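Local coordinates for uncharacterized protein Sortase B (Clostridium perfringens, PDB 5YFK) that is a class B sortase, probably a cysteine transpeptidase that joins sorted surface proteins to the cell wall, captured here with its predicted nucleophile replaced, at residues K125-E130 with I218-K223; S165-K170 with T205-G210. The protein carries 1 engineered substitution. All blocks are in the same frame, centred on the assembly; numbering follows the deposited sequence.

Contact 1: residues K125-E130 with I218-K223; sequences KHFKNE and IVVVAK
Ile218 and Val220, two residues apart on strand 216-225, meet the 3-10 turn at 125-128 through apolar contacts, with no hydrogen bond across the segments. The CD1 methyl of Ile218 lies against the base of Lys125, 3.8 Å from Lys125 CB. Its other branch meets the aliphatic shaft of Lys128, where Ile218 CG2 is 4.0 Å from Lys128 CD; the two side chains cross at about a right angle. Further along, Val220 CG2 approaches the root of the Phe127 side chain, 3.9 Å from Phe127 CB, and meets the ring obliquely. Val220 CG1 is anti to the backbone N (chi1 173°), which puts CG2 beside that N and against Phe127. Phe127 also packs edge-to-face with Phe132 and touches Ile152.

The polar terms are separate. Beyond CD, the bend of Lys128 at chi3 (60°) redirects CE and NZ, and NZ forms a salt bridge with Asp212 and a hydrogen bond with Gln157. Within the turn, Lys128 N donates to Lys125 O at 3.0 Å. A loop after strand 107-111 thus closes over one face of the sortase beta-sheet, near Arg217, the predicted transition-state stabilizer, and Ser209, engineered in place of the predicted nucleophilic cysteine.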
loop_
_atom_site.group_PDB
_atom_site.type_symbol
_atom_site.label_atom_id
_atom_site.label_comp_id
_atom_site.label_asym_id
_atom_site.label_seq_id
_atom_site.Cartn_x
_atom_site.Cartn_y
_atom_site.Cartn_z
ATOM N N LYS A 125 10.353 5.418 1.059
ATOM C CA LYS A 125 11.205 6.413 1.714
ATOM C C LYS A 125 11.537 7.592 0.769
ATOM O O LYS A 125 11.717 8.739 1.223
ATOM C CB LYS A 125 12.477 5.713 2.198
ATOM C CG LYS A 125 13.500 5.419 1.105
ATOM C CD LYS A 125 14.656 4.597 1.649
ATOM C CE LYS A 125 15.767 4.438 0.619
ATOM N NZ LYS A 125 16.697 5.594 0.666
ATOM N N HIS A 126 11.271 7.396 -0.517
ATOM C CA HIS A 126 11.615 8.438 -1.498
ATOM C C HIS A 126 10.640 9.581 -1.341
ATOM O O HIS A 126 10.937 10.717 -1.690
ATOM C CB HIS A 126 11.538 7.901 -2.916
ATOM C CG HIS A 126 12.644 6.965 -3.285
ATOM N ND1 HIS A 126 12.708 6.360 -4.521
ATOM C CD2 HIS A 126 13.791 6.628 -2.644
ATOM C CE1 HIS A 126 13.794 5.604 -4.583
ATOM N NE2 HIS A 126 14.491 5.785 -3.477
ATOM N N PHE A 127 9.458 9.289 -0.809
ATOM C CA PHE A 127 8.434 10.312 -0.667
ATOM C C PHE A 127 8.770 11.348 0.397
ATOM O O PHE A 127 8.172 12.430 0.418
ATOM C CB PHE A 127 7.082 9.652 -0.409
ATOM C CG PHE A 127 6.494 9.039 -1.634
ATOM C CD1 PHE A 127 5.961 9.850 -2.624
ATOM C CD2 PHE A 127 6.620 7.678 -1.878
ATOM C CE1 PHE A 127 5.506 9.321 -3.815
ATOM C CE2 PHE A 127 6.148 7.132 -3.064
ATOM C CZ PHE A 127 5.548 7.946 -4.014
ATOM N N LYS A 128 9.825 11.100 1.179
ATOM C CA LYS A 128 10.281 12.106 2.166
ATOM C C LYS A 128 11.067 13.261 1.542
ATOM O O LYS A 128 11.293 14.306 2.187
ATOM C CB LYS A 128 11.132 11.445 3.241
ATOM C CG LYS A 128 10.336 10.562 4.198
ATOM C CD LYS A 128 11.228 9.504 4.850
ATOM C CE LYS A 128 12.358 10.110 5.642
ATOM N NZ LYS A 128 13.288 9.057 6.112
ATOM N N ASN A 129 11.389 13.097 0.266
ATOM C CA ASN A 129 12.043 14.140 -0.540
ATOM C C ASN A 129 11.005 14.962 -1.295
ATOM O O ASN A 129 10.132 14.400 -1.956
ATOM C CB ASN A 129 13.028 13.476 -1.521
ATOM C CG ASN A 129 13.596 14.464 -2.543
ATOM O OD1 ASN A 129 12.912 14.885 -3.473
ATOM N ND2 ASN A 129 14.858 14.817 -2.376
ATOM N N GLU A 130 11.017 16.287 -1.111
ATOM C CA GLU A 130 9.928 17.129 -1.590
ATOM C C GLU A 130 9.788 17.074 -3.115
ATOM O O GLU A 130 8.682 16.991 -3.634
ATOM C CB GLU A 130 10.125 18.575 -1.121
ATOM C CG GLU A 130 8.988 19.502 -1.483
ATOM C CD GLU A 130 9.052 20.806 -0.726
ATOM O OE1 GLU A 130 9.998 20.986 0.069
ATOM O OE2 GLU A 130 8.152 21.640 -0.915
ATOM N N ILE A 218 7.698 4.702 8.193
ATOM C CA ILE A 218 7.403 5.720 7.166
ATOM C C ILE A 218 6.023 5.461 6.546
ATOM O O ILE A 218 5.685 4.336 6.296
ATOM C CB ILE A 218 8.460 5.677 6.046
ATOM C CG1 ILE A 218 9.880 5.729 6.651
ATOM C CG2 ILE A 218 8.253 6.811 5.049
ATOM C CD1 ILE A 218 11.000 5.534 5.646
ATOM N N VAL A 219 5.222 6.521 6.402
ATOM C CA VAL A 219 3.802 6.400 6.057
ATOM C C VAL A 219 3.502 7.304 4.866
ATOM O O VAL A 219 3.875 8.468 4.857
ATOM C CB VAL A 219 2.879 6.804 7.228
ATOM C CG1 VAL A 219 1.416 6.476 6.929
ATOM C CG2 VAL A 219 3.319 6.145 8.527
ATOM N N VAL A 220 2.789 6.756 3.885
ATOM C CA VAL A 220 2.213 7.526 2.816
ATOM C C VAL A 220 0.691 7.315 2.767
ATOM O O VAL A 220 0.205 6.207 2.950
ATOM C CB VAL A 220 2.827 7.167 1.448
ATOM C CG1 VAL A 220 2.062 7.870 0.334
ATOM C CG2 VAL A 220 4.298 7.596 1.405
ATOM N N VAL A 221 -0.047 8.418 2.753
ATOM C CA VAL A 221 -1.511 8.360 2.682
ATOM C C VAL A 221 -1.989 9.073 1.416
ATOM O O VAL A 221 -1.500 10.152 1.046
ATOM C CB VAL A 221 -2.178 8.999 3.926
ATOM C CG1 VAL A 221 -3.612 8.541 4.067
ATOM C CG2 VAL A 221 -1.401 8.646 5.206
ATOM N N ALA A 222 -2.940 8.439 0.739
ATOM C CA ALA A 222 -3.418 8.882 -0.569
ATOM C C ALA A 222 -4.942 8.747 -0.606
ATOM O O ALA A 222 -5.522 7.928 0.131
ATOM C CB ALA A 222 -2.794 8.017 -1.660
ATOM N N LYS A 223 -5.586 9.653 -1.331
ATOM C CA LYS A 223 -7.038 9.610 -1.530
ATOM C C LYS A 223 -7.457 9.202 -2.916
ATOM O O LYS A 223 -6.845 9.588 -3.921
ATOM C CB LYS A 223 -7.691 10.958 -1.203
ATOM C CG LYS A 223 -7.235 12.091 -2.079
ATOM C CD LYS A 223 -8.180 13.267 -1.936
ATOM C CE LYS A 223 -9.333 13.229 -2.922
ATOM N NZ LYS A 223 -10.311 14.327 -2.659
#

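Contact 2: residues S165-K170 with T205-G210. Engineered in segment 205-210: Ser209 (natural residue Cys).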
loop_
_atom_site.group_PDB
_atom_site.type_symbol
_atom_site.label_atom_id
_atom_site.label_comp_id
_atom_site.label_asym_id
_atom_site.label_seq_id
_atom_site.Cartn_x
_atom_site.Cartn_y
_atom_site.Cartn_z
ATOM N N SER A 165 -1.009 2.890 17.364
ATOM C CA SER A 165 -2.119 3.378 18.153
ATOM C C SER A 165 -2.975 4.352 17.355
ATOM O O SER A 165 -4.117 4.609 17.734
ATOM C CB SER A 165 -1.607 4.061 19.431
ATOM O OG SER A 165 -1.037 5.338 19.152
ATOM N N GLU A 166 -2.385 4.990 16.346
ATOM C CA GLU A 166 -3.078 6.022 15.588
ATOM C C GLU A 166 -3.843 5.455 14.388
ATOM O O GLU A 166 -4.892 5.987 14.027
ATOM C CB GLU A 166 -2.104 7.106 15.113
ATOM C CG GLU A 166 -1.576 8.003 16.215
ATOM C CD GLU A 166 -0.299 8.698 15.816
ATOM O OE1 GLU A 166 0.238 8.379 14.731
ATOM O OE2 GLU A 166 0.190 9.534 16.599
ATOM N N ILE A 167 -3.260 4.484 13.683
ATOM C CA ILE A 167 -3.815 4.063 12.370
ATOM C C ILE A 167 -5.138 3.304 12.610
ATOM O O ILE A 167 -5.206 2.412 13.468
ATOM C CB ILE A 167 -2.831 3.183 11.574
ATOM C CG1 ILE A 167 -1.600 4.001 11.135
ATOM C CG2 ILE A 167 -3.511 2.567 10.350
ATOM C CD1 ILE A 167 -1.935 5.210 10.284
ATOM N N LYS A 168 -6.181 3.695 11.881
ATOM C CA LYS A 168 -7.526 3.139 12.036
ATOM C C LYS A 168 -8.062 2.757 10.651
ATOM O O LYS A 168 -7.824 3.488 9.676
ATOM C CB LYS A 168 -8.474 4.191 12.622
ATOM C CG LYS A 168 -8.151 4.654 14.037
ATOM C CD LYS A 168 -8.901 5.940 14.362
ATOM C CE LYS A 168 -10.401 5.697 14.546
ATOM N NZ LYS A 168 -11.156 6.943 14.891
ATOM N N THR A 169 -8.815 1.651 10.592
ATOM C CA THR A 169 -9.552 1.232 9.389
ATOM C C THR A 169 -11.075 1.415 9.525
ATOM O O THR A 169 -11.794 1.467 8.531
ATOM C CB THR A 169 -9.287 -0.247 9.067
ATOM O OG1 THR A 169 -9.615 -1.062 10.204
ATOM C CG2 THR A 169 -7.790 -0.487 8.720
ATOM N N LYS A 170 -11.520 1.663 10.744
ATOM C CA LYS A 170 -12.922 1.637 11.099
ATOM C C LYS A 170 -13.208 2.973 11.735
ATOM O O LYS A 170 -12.453 3.400 12.595
ATOM C CB LYS A 170 -13.201 0.543 12.140
ATOM C CG LYS A 170 -12.933 -0.875 11.660
ATOM C CD LYS A 170 -13.853 -1.235 10.499
ATOM C CE LYS A 170 -13.824 -2.725 10.167
ATOM N NZ LYS A 170 -12.576 -3.127 9.461
ATOM N N THR A 205 -3.451 3.863 2.906
ATOM C CA THR A 205 -2.290 4.140 3.753
ATOM C C THR A 205 -1.239 3.072 3.514
ATOM O O THR A 205 -1.512 1.885 3.709
ATOM C CB THR A 205 -2.707 4.137 5.230
ATOM O OG1 THR A 205 -3.751 5.104 5.430
ATOM C CG2 THR A 205 -1.526 4.383 6.179
ATOM N N LEU A 206 -0.024 3.502 3.190
ATOM C CA LEU A 206 1.087 2.586 2.980
ATOM C C LEU A 206 2.119 2.763 4.069
ATOM O O LEU A 206 2.529 3.880 4.341
ATOM C CB LEU A 206 1.764 2.841 1.627
ATOM C CG LEU A 206 0.870 2.910 0.385
ATOM C CD1 LEU A 206 1.703 3.161 -0.855
ATOM C CD2 LEU A 206 0.030 1.658 0.239
ATOM N N ILE A 207 2.502 1.653 4.695
ATOM C CA ILE A 207 3.364 1.689 5.870
ATOM C C ILE A 207 4.567 0.798 5.695
ATOM O O ILE A 207 4.440 -0.409 5.401
ATOM C CB ILE A 207 2.592 1.294 7.148
ATOM C CG1 ILE A 207 1.477 2.319 7.414
ATOM C CG2 ILE A 207 3.532 1.253 8.337
ATOM C CD1 ILE A 207 0.477 1.849 8.454
ATOM N N THR A 208 5.729 1.356 6.029
ATOM C CA THR A 208 6.937 0.603 6.073
ATOM C C THR A 208 7.836 1.032 7.239
ATOM O O THR A 208 7.533 1.996 7.949
ATOM C CB THR A 208 7.688 0.636 4.731
ATOM O OG1 THR A 208 8.707 -0.354 4.731
ATOM C CG2 THR A 208 8.327 1.988 4.428
ATOM N N SER A 209 8.956 0.326 7.418
ATOM C CA SER A 209 9.923 0.714 8.423
ATOM C C SER A 209 10.977 1.660 7.859
ATOM O O SER A 209 11.229 1.674 6.658
ATOM C CB SER A 209 10.555 -0.521 9.042
ATOM O OG SER A 209 11.432 -1.144 8.128
ATOM N N GLY A 210 11.499 2.548 8.705
ATOM C CA GLY A 210 12.606 3.389 8.300
ATOM C C GLY A 210 13.775 3.284 9.263
ATOM O O GLY A 210 13.705 2.577 10.276
#
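Ile167, the first residue to leave helical geometry after helix 160-166, reaches strand 203-210 with one branch of its side chain. The closest packing joins two isoleucines: Ile167 CG1 is 4.0 Å from Ile207 CD1, and the two side chains lie alongside each other, running in opposite senses. For Ile167, chi1 (-68°) puts CG1 toward the strand, and chi2 (-58°) turns CD1 to Thr205, with Ile167 CD1 4.2 Å from Thr205 CG2. Thr205 thereby offers its methyl to this contact, while its OG1 is hydrogen-bonded to Asn107.

Beyond this apolar patch the contact is loose. The nearest backbones, at Ile167 and Thr205, remain 8.8 Å apart between CA atoms, no hydrogen bond joins the segments, and only 94 Å² is buried. Ile167 itself is partly exposed and also touches Val109 and Tyr180. Flanking Glu166 and Lys170 form salt bridges with Lys187 and Asp105, elsewhere in the chain. This is a loop laid over the face of a sortase beta-sheet, on the strand whose far end carries Ser209, engineered in place of the cysteine predicted to form the acyl-thioester, and the side chain of Ile207 is about 4 Å from that of Arg217, the predicted transition-state stabilizer.

Contacts 1 and 2 are joined through adjacent antiparallel strands, 216-225 and 203-210, which supply one segment each. Backbone pairing ties them: Ile218 N to Thr208 O and Val220 O to Leu206 N are probable hydrogen bonds, each 2.7 Å. In both, centres about 12 Å apart, the strand residues are buried, while exposed Lys125 and partly exposed Lys128 and Ile167 form the outer margin. Contact 1 buries 208 Å² and adds the shaft of Lys128 and the base of Lys125, whereas contact 2 buries less than half of that and rests on Ile167 alone from its loop. Ile218 and Val220 face the 3-10 turn, while intervening Val219 packs on Thr205: the two loops cover opposite faces of the sheet.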